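Local coordinates for aminotransferase (Paracoccus denitrificans, PDB 4GRX), which probably transfers amino groups between amines or omega-amino acids and keto acids, using a covalently bound pyridoxal phosphate cofactor, at residues Gly302-Gly307 with Ser336-Gly341. Numbering follows the deposited sequence.
Sequences GFFPMG and SGHPVG
F304 lays its ring over the first turn of helix 339-354, where one face receives G341 CA in a CH-pi contact, 3.6 Å from the ring centroid and 26° off the normal. With CG anti to the backbone N (chi1 -166°), the ring extends toward the helix. P305 CD lies against the opposite face, toward the rim. Further round the ring, CE1 meets V340 CG1 at 3.5 Å, and CZ lies over a face of the H338 imidazole, 3.4 Å from H338 ND1. The two aromatic planes are inclined by 45°, an oblique pairing with centroids 5.0 Å apart. H338 is the N-cap residue, its ND1 accepting a weak bond from V340 N, while its NE2 makes a weak hydrogen bond to G302 O of the second subunit. F304 meets its own counterpart in the second subunit edge-to-face, which places the contact at the dimer interface. Beyond the proline, M306 bends at chi2 and brings SD and CE alongside the G341 backbone, each 3.7 Å from G341 C. Y125 of strand 122-126 also touches this methionine. Here the loop between strands 292-295 and 307-311 of the seven-stranded sheet packs on a capped helix N-terminus, within the large PLP-binding domain of a fold-type I aminotransferase.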
loop_
_atom_site.group_PDB
_atom_site.type_symbol
_atom_site.label_atom_id
_atom_site.label_comp_id
_atom_site.label_asym_id
_atom_site.label_seq_id
_atom_site.Cartn_x
_atom_site.Cartn_y
_atom_site.Cartn_z
ATOM N N GLY A 302 -11.565 8.825 4.051
ATOM C CA GLY A 302 -11.532 7.441 4.537
ATOM C C GLY A 302 -12.533 6.465 3.939
ATOM O O GLY A 302 -12.760 5.407 4.502
ATOM N N PHE A 303 -13.133 6.807 2.799
ATOM C CA PHE A 303 -14.117 5.929 2.141
ATOM C C PHE A 303 -13.469 4.860 1.239
ATOM O O PHE A 303 -14.141 3.903 0.803
ATOM C CB PHE A 303 -15.137 6.752 1.321
ATOM C CG PHE A 303 -16.379 7.185 2.087
ATOM C CD1 PHE A 303 -16.290 7.872 3.293
ATOM C CD2 PHE A 303 -17.652 6.954 1.553
ATOM C CE1 PHE A 303 -17.440 8.286 3.962
ATOM C CE2 PHE A 303 -18.802 7.372 2.213
ATOM C CZ PHE A 303 -18.698 8.039 3.416
ATOM N N PHE A 304 -12.173 5.019 0.968
ATOM C CA PHE A 304 -11.459 4.171 0.011
ATOM C C PHE A 304 -9.951 4.417 0.105
ATOM O O PHE A 304 -9.526 5.574 0.217
ATOM C CB PHE A 304 -11.943 4.505 -1.408
ATOM C CG PHE A 304 -11.552 3.496 -2.449
ATOM C CD1 PHE A 304 -12.423 2.487 -2.806
ATOM C CD2 PHE A 304 -10.312 3.567 -3.088
ATOM C CE1 PHE A 304 -12.073 1.566 -3.777
ATOM C CE2 PHE A 304 -9.965 2.650 -4.061
ATOM C CZ PHE A 304 -10.848 1.652 -4.411
ATOM N N PRO A 305 -9.133 3.344 0.039
ATOM C CA PRO A 305 -7.665 3.472 0.126
ATOM C C PRO A 305 -7.024 4.177 -1.084
ATOM O O PRO A 305 -6.976 3.631 -2.180
ATOM C CB PRO A 305 -7.176 2.011 0.223
ATOM C CG PRO A 305 -8.389 1.195 0.486
ATOM C CD PRO A 305 -9.540 1.942 -0.119
ATOM N N MET A 306 -6.515 5.381 -0.876
ATOM C CA MET A 306 -5.957 6.153 -1.968
ATOM C C MET A 306 -4.758 6.942 -1.497
ATOM O O MET A 306 -4.768 7.508 -0.400
ATOM C CB MET A 306 -6.999 7.134 -2.475
ATOM C CG MET A 306 -6.730 7.704 -3.853
ATOM S SD MET A 306 -7.558 6.738 -5.132
ATOM C CE MET A 306 -7.605 7.997 -6.392
ATOM N N GLY A 307 -3.730 6.976 -2.337
ATOM C CA GLY A 307 -2.585 7.862 -2.157
ATOM C C GLY A 307 -2.228 8.567 -3.454
ATOM O O GLY A 307 -2.477 8.057 -4.549
ATOM N N SER A 336 -3.678 0.959 -7.944
ATOM C CA SER A 336 -3.399 2.393 -8.071
ATOM C C SER A 336 -4.089 3.009 -9.311
ATOM O O SER A 336 -4.017 2.456 -10.428
ATOM C CB SER A 336 -1.885 2.686 -7.998
ATOM O OG SER A 336 -1.197 2.434 -9.214
ATOM N N GLY A 337 -4.786 4.129 -9.081
ATOM C CA GLY A 337 -5.551 4.842 -10.121
ATOM C C GLY A 337 -6.959 4.287 -10.271
ATOM O O GLY A 337 -7.542 4.298 -11.364
ATOM N N HIS A 338 -7.502 3.810 -9.158
ATOM C CA HIS A 338 -8.745 3.045 -9.145
ATOM C C HIS A 338 -9.952 3.890 -9.485
ATOM O O HIS A 338 -10.104 4.989 -8.941
ATOM C CB HIS A 338 -8.916 2.398 -7.778
ATOM C CG HIS A 338 -9.796 1.190 -7.786
ATOM N ND1 HIS A 338 -11.135 1.275 -7.778
ATOM C CD2 HIS A 338 -9.485 -0.161 -7.790
ATOM C CE1 HIS A 338 -11.660 0.038 -7.786
ATOM N NE2 HIS A 338 -10.649 -0.841 -7.791
ATOM N N PRO A 339 -10.820 3.396 -10.397
ATOM C CA PRO A 339 -12.030 4.126 -10.796
ATOM C C PRO A 339 -12.896 4.529 -9.603
ATOM O O PRO A 339 -13.236 5.705 -9.461
ATOM C CB PRO A 339 -12.773 3.130 -11.694
ATOM C CG PRO A 339 -12.094 1.814 -11.494
ATOM C CD PRO A 339 -10.677 2.146 -11.161
ATOM N N VAL A 340 -13.211 3.571 -8.735
ATOM C CA VAL A 340 -13.987 3.859 -7.538
ATOM C C VAL A 340 -13.314 4.916 -6.650
ATOM O O VAL A 340 -13.937 5.908 -6.263
ATOM C CB VAL A 340 -14.307 2.579 -6.745
ATOM C CG1 VAL A 340 -14.914 2.931 -5.397
ATOM C CG2 VAL A 340 -15.270 1.699 -7.532
ATOM N N GLY A 341 -12.042 4.712 -6.343
ATOM C CA GLY A 341 -11.340 5.606 -5.441
ATOM C C GLY A 341 -11.182 7.007 -5.972
ATOM O O GLY A 341 -11.167 7.970 -5.207
#